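Local coordinates for mundticin KS immunity protein (Enterococcus mundtii, PDB 2ZRR) that probably protects its bacteriocin-producing host from its own mundticin KS, acting as an immunity protein built as an antiparallel four-helix bundle, at residues A[52-64]-A[81-95]. Residues are numbered along the deposited sequence; the frame is centred on the assembly and turned at random.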
loop_
_atom_site.group_PDB
_atom_site.type_symbol
_atom_site.label_atom_id
_atom_site.label_comp_id
_atom_site.label_asym_id
_atom_site.label_seq_id
_atom_site.Cartn_x
_atom_site.Cartn_y
_atom_site.Cartn_z
ATOM N N LEU A 52 13.652 -10.202 4.054
ATOM C CA LEU A 52 14.612 -9.145 3.744
ATOM C C LEU A 52 14.351 -8.528 2.375
ATOM O O LEU A 52 14.716 -7.379 2.120
ATOM C CB LEU A 52 16.042 -9.701 3.796
ATOM C CG LEU A 52 16.626 -10.105 5.159
ATOM C CD1 LEU A 52 18.090 -10.534 4.975
ATOM C CD2 LEU A 52 16.515 -8.941 6.157
ATOM N N GLY A 53 13.710 -9.300 1.504
ATOM C CA GLY A 53 13.414 -8.842 0.159
ATOM C C GLY A 53 12.394 -7.728 0.050
ATOM O O GLY A 53 12.647 -6.730 -0.627
ATOM N N ASN A 54 11.244 -7.884 0.704
ATOM C CA ASN A 54 10.200 -6.865 0.643
ATOM C C ASN A 54 9.967 -6.056 1.914
ATOM O O ASN A 54 8.851 -5.604 2.151
ATOM C CB ASN A 54 8.862 -7.487 0.215
ATOM C CG ASN A 54 8.754 -8.956 0.560
ATOM O OD1 ASN A 54 8.855 -9.812 -0.320
ATOM N ND2 ASN A 54 8.532 -9.259 1.835
ATOM N N GLU A 55 10.999 -5.853 2.727
ATOM C CA GLU A 55 10.816 -5.089 3.961
ATOM C C GLU A 55 10.462 -3.629 3.670
ATOM O O GLU A 55 9.601 -3.043 4.327
ATOM C CB GLU A 55 12.076 -5.165 4.838
ATOM C CG GLU A 55 11.859 -5.853 6.195
ATOM C CD GLU A 55 10.395 -5.863 6.636
ATOM O OE1 GLU A 55 9.798 -6.962 6.701
ATOM O OE2 GLU A 55 9.840 -4.774 6.918
ATOM N N SER A 56 11.116 -3.046 2.675
ATOM C CA SER A 56 10.855 -1.658 2.318
ATOM C C SER A 56 9.403 -1.448 1.901
ATOM O O SER A 56 8.786 -0.453 2.269
ATOM C CB SER A 56 11.789 -1.221 1.188
ATOM O OG SER A 56 13.039 -1.892 1.273
ATOM N N LEU A 57 8.862 -2.388 1.128
ATOM C CA LEU A 57 7.477 -2.296 0.664
ATOM C C LEU A 57 6.504 -2.452 1.822
ATOM O O LEU A 57 5.549 -1.691 1.944
ATOM C CB LEU A 57 7.195 -3.370 -0.392
ATOM C CG LEU A 57 5.841 -3.302 -1.104
ATOM C CD1 LEU A 57 5.483 -1.850 -1.419
ATOM C CD2 LEU A 57 5.905 -4.125 -2.384
ATOM N N ARG A 58 6.749 -3.447 2.669
ATOM C CA ARG A 58 5.897 -3.690 3.822
ATOM C C ARG A 58 5.951 -2.464 4.713
ATOM O O ARG A 58 4.961 -2.101 5.341
ATOM C CB ARG A 58 6.387 -4.910 4.600
ATOM C CG ARG A 58 6.405 -6.213 3.809
ATOM C CD ARG A 58 6.797 -7.391 4.699
ATOM N NE ARG A 58 6.146 -7.322 6.007
ATOM C CZ ARG A 58 4.920 -7.770 6.251
ATOM N NH1 ARG A 58 4.217 -8.322 5.271
ATOM N NH2 ARG A 58 4.390 -7.653 7.462
ATOM N N LYS A 59 7.117 -1.828 4.756
ATOM C CA LYS A 59 7.307 -0.627 5.561
ATOM C C LYS A 59 6.348 0.473 5.088
ATOM O O LYS A 59 5.558 0.997 5.877
ATOM C CB LYS A 59 8.763 -0.150 5.451
ATOM C CG LYS A 59 9.380 0.326 6.761
ATOM C CD LYS A 59 9.816 -0.837 7.644
ATOM C CE LYS A 59 11.221 -0.610 8.168
ATOM N NZ LYS A 59 12.235 -0.614 7.074
ATOM N N VAL A 60 6.421 0.812 3.799
ATOM C CA VAL A 60 5.559 1.833 3.204
ATOM C C VAL A 60 4.100 1.469 3.428
ATOM O O VAL A 60 3.299 2.283 3.885
ATOM C CB VAL A 60 5.779 1.931 1.688
ATOM C CG1 VAL A 60 4.724 2.843 1.067
ATOM C CG2 VAL A 60 7.183 2.431 1.397
ATOM N N LEU A 61 3.759 0.232 3.090
ATOM C CA LEU A 61 2.399 -0.250 3.252
ATOM C C LEU A 61 1.964 -0.094 4.687
ATOM O O LEU A 61 0.870 0.399 4.958
ATOM C CB LEU A 61 2.314 -1.721 2.865
ATOM C CG LEU A 61 2.542 -1.994 1.379
ATOM C CD1 LEU A 61 2.564 -3.497 1.131
ATOM C CD2 LEU A 61 1.440 -1.322 0.566
ATOM N N GLY A 62 2.827 -0.534 5.604
ATOM C CA GLY A 62 2.518 -0.454 7.021
ATOM C C GLY A 62 2.393 0.984 7.467
ATOM O O GLY A 62 1.500 1.338 8.237
ATOM N N SER A 63 3.285 1.825 6.962
ATOM C CA SER A 63 3.264 3.237 7.309
ATOM C C SER A 63 1.974 3.927 6.853
ATOM O O SER A 63 1.367 4.690 7.612
ATOM C CB SER A 63 4.470 3.948 6.696
ATOM O OG SER A 63 4.242 5.349 6.629
ATOM N N TYR A 64 1.542 3.663 5.621
ATOM C CA TYR A 64 0.330 4.305 5.136
ATOM C C TYR A 64 -0.945 3.765 5.749
ATOM O O TYR A 64 -1.955 4.475 5.815
ATOM C CB TYR A 64 0.285 4.260 3.615
ATOM C CG TYR A 64 1.060 5.415 3.056
ATOM C CD1 TYR A 64 2.435 5.317 2.855
ATOM C CD2 TYR A 64 0.441 6.644 2.825
ATOM C CE1 TYR A 64 3.180 6.418 2.441
ATOM C CE2 TYR A 64 1.171 7.753 2.414
ATOM C CZ TYR A 64 2.545 7.637 2.225
ATOM O OH TYR A 64 3.282 8.740 1.826
ATOM N N ARG A 81 0.480 10.388 -2.213
ATOM C CA ARG A 81 1.811 10.463 -1.612
ATOM C C ARG A 81 2.400 9.058 -1.468
ATOM O O ARG A 81 3.610 8.852 -1.601
ATOM C CB ARG A 81 1.722 11.155 -0.242
ATOM C CG ARG A 81 1.507 12.669 -0.348
ATOM C CD ARG A 81 1.103 13.331 0.969
ATOM N NE ARG A 81 1.234 14.788 0.882
ATOM C CZ ARG A 81 0.900 15.650 1.840
ATOM N NH1 ARG A 81 0.403 15.225 2.993
ATOM N NH2 ARG A 81 1.064 16.952 1.640
ATOM N N MET A 82 1.528 8.090 -1.210
ATOM C CA MET A 82 1.945 6.707 -1.047
ATOM C C MET A 82 2.319 6.119 -2.387
ATOM O O MET A 82 3.297 5.388 -2.504
ATOM C CB MET A 82 0.814 5.887 -0.439
ATOM C CG MET A 82 1.024 4.387 -0.537
ATOM S SD MET A 82 -0.424 3.458 -0.009
ATOM C CE MET A 82 0.329 1.881 0.350
ATOM N N ASN A 83 1.515 6.434 -3.393
ATOM C CA ASN A 83 1.739 5.946 -4.744
ATOM C C ASN A 83 3.185 6.208 -5.125
ATOM O O ASN A 83 3.853 5.354 -5.706
ATOM C CB ASN A 83 0.797 6.667 -5.714
ATOM C CG ASN A 83 1.039 6.286 -7.164
ATOM O OD1 ASN A 83 1.573 5.214 -7.462
ATOM N ND2 ASN A 83 0.641 7.168 -8.078
ATOM N N ILE A 84 3.668 7.396 -4.786
ATOM C CA ILE A 84 5.037 7.759 -5.092
ATOM C C ILE A 84 5.998 6.863 -4.314
ATOM O O ILE A 84 6.930 6.286 -4.879
ATOM C CB ILE A 84 5.290 9.232 -4.733
ATOM C CG1 ILE A 84 4.459 10.129 -5.652
ATOM C CG2 ILE A 84 6.769 9.564 -4.861
ATOM C CD1 ILE A 84 4.661 9.849 -7.136
ATOM N N GLU A 85 5.753 6.739 -3.015
ATOM C CA GLU A 85 6.582 5.920 -2.144
ATOM C C GLU A 85 6.746 4.472 -2.602
ATOM O O GLU A 85 7.860 3.961 -2.636
ATOM C CB GLU A 85 6.010 5.936 -0.735
ATOM C CG GLU A 85 6.952 6.492 0.295
ATOM C CD GLU A 85 6.228 6.912 1.550
ATOM O OE1 GLU A 85 6.244 6.140 2.533
ATOM O OE2 GLU A 85 5.641 8.016 1.548
ATOM N N ILE A 86 5.640 3.812 -2.942
ATOM C CA ILE A 86 5.684 2.415 -3.391
ATOM C C ILE A 86 6.513 2.255 -4.666
ATOM O O ILE A 86 6.883 1.141 -5.049
ATOM C CB ILE A 86 4.256 1.855 -3.647
ATOM C CG1 ILE A 86 3.429 1.955 -2.367
ATOM C CG2 ILE A 86 4.323 0.394 -4.087
ATOM C CD1 ILE A 86 2.013 1.454 -2.518
ATOM N N SER A 87 6.811 3.373 -5.318
ATOM C CA SER A 87 7.594 3.347 -6.545
ATOM C C SER A 87 9.057 3.037 -6.269
ATOM O O SER A 87 9.564 1.996 -6.679
ATOM C CB SER A 87 7.483 4.690 -7.270
ATOM O OG SER A 87 6.354 4.705 -8.131
ATOM N N ASN A 88 9.721 3.942 -5.557
ATOM C CA ASN A 88 11.137 3.793 -5.234
ATOM C C ASN A 88 11.452 2.665 -4.258
ATOM O O ASN A 88 12.616 2.432 -3.935
ATOM C CB ASN A 88 11.688 5.109 -4.685
ATOM C CG ASN A 88 10.774 6.285 -4.968
ATOM O OD1 ASN A 88 10.471 7.073 -4.076
ATOM N ND2 ASN A 88 10.329 6.408 -6.215
ATOM N N ALA A 89 10.419 1.969 -3.791
ATOM C CA ALA A 89 10.591 0.854 -2.861
ATOM C C ALA A 89 10.449 -0.460 -3.623
ATOM O O ALA A 89 11.170 -1.428 -3.372
ATOM C CB ALA A 89 9.543 0.929 -1.750
ATOM N N ILE A 90 9.509 -0.478 -4.560
ATOM C CA ILE A 90 9.247 -1.652 -5.374
ATOM C C ILE A 90 10.469 -2.006 -6.224
ATOM O O ILE A 90 10.740 -3.179 -6.480
ATOM C CB ILE A 90 8.016 -1.408 -6.278
ATOM C CG1 ILE A 90 7.405 -2.742 -6.693
ATOM C CG2 ILE A 90 8.404 -0.562 -7.478
ATOM C CD1 ILE A 90 6.337 -3.221 -5.749
ATOM N N LYS A 91 11.212 -0.987 -6.647
ATOM C CA LYS A 91 12.403 -1.200 -7.463
ATOM C C LYS A 91 13.691 -1.092 -6.650
ATOM O O LYS A 91 14.789 -1.194 -7.200
ATOM C CB LYS A 91 12.447 -0.193 -8.617
ATOM C CG LYS A 91 11.504 0.987 -8.459
ATOM C CD LYS A 91 10.574 1.112 -9.653
ATOM C CE LYS A 91 11.330 1.585 -10.886
ATOM N NZ LYS A 91 10.435 1.805 -12.060
ATOM N N LYS A 92 13.558 -0.879 -5.344
ATOM C CA LYS A 92 14.723 -0.773 -4.473
ATOM C C LYS A 92 15.458 -2.092 -4.558
ATOM O O LYS A 92 16.426 -2.231 -5.302
ATOM C CB LYS A 92 14.299 -0.522 -3.024
ATOM C CG LYS A 92 15.382 -0.825 -1.996
ATOM C CD LYS A 92 14.925 -0.472 -0.592
ATOM C CE LYS A 92 15.905 0.474 0.084
ATOM N NZ LYS A 92 15.224 1.372 1.058
ATOM N N ASP A 93 14.979 -3.063 -3.791
ATOM C CA ASP A 93 15.580 -4.384 -3.790
ATOM C C ASP A 93 15.044 -5.135 -4.997
ATOM O O ASP A 93 15.377 -6.301 -5.219
ATOM C CB ASP A 93 15.219 -5.129 -2.507
ATOM C CG ASP A 93 16.407 -5.302 -1.585
ATOM O OD1 ASP A 93 17.550 -5.095 -2.045
ATOM O OD2 ASP A 93 16.199 -5.646 -0.402
ATOM N N GLY A 94 14.214 -4.446 -5.778
ATOM C CA GLY A 94 13.627 -5.052 -6.960
ATOM C C GLY A 94 12.569 -6.068 -6.582
ATOM O O GLY A 94 12.562 -7.194 -7.096
ATOM N N VAL A 95 11.679 -5.670 -5.673
ATOM C CA VAL A 95 10.607 -6.543 -5.209
ATOM C C VAL A 95 9.911 -7.167 -6.405
ATOM O O VAL A 95 9.435 -6.458 -7.294
ATOM C CB VAL A 95 9.557 -5.769 -4.383
ATOM C CG1 VAL A 95 8.786 -6.733 -3.500
ATOM C CG2 VAL A 95 10.231 -4.696 -3.543
#
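Helices 55-64 and 81-90 run antiparallel, their axes 170° apart and 8.8 Å at closest approach, and the backbones draw nearest where Leu57 faces Ala89. Tyr64 carries the polar part of the contact. Its OH donates a very short hydrogen bond to Glu85 OE2 (2.5 Å), and the carboxylate reaches the ring at its edge, with Glu85 CD in the ring plane. One face of the same ring is covered by Met82: CB stands 3.3 Å from the ring centroid and 9° off the normal, a CH-pi contact. Met82 CG is anti to the backbone N (chi1 166°), and from there the extended chain runs back past the ring, leaving SD oblique to it in a Met-aromatic contact and pressing CE on Leu61 CD2 at a tight 3.4 Å. Such interlocking belongs to the antiparallel four-helix bundle of this bacteriocin immunity protein: Val60 is a knob in the hole formed by Met82, Glu85, Ile86 and Ala89, its CG1 3.8 Å from Ile86 CG1. Leu61 also touches Leu45 and Leu48 of helix 33-48, while Met82 and Ile86 reach helix 99-109. Leu57 divides its branches, CD1 meeting Ile86 CG2 at 3.7 Å and CD2 lying 3.5 Å from Ile90 CD1. Beyond the helix end, Val95 CG1 closes over Asn54 CB at 3.8 Å, although residues 93-95 are poorly ordered.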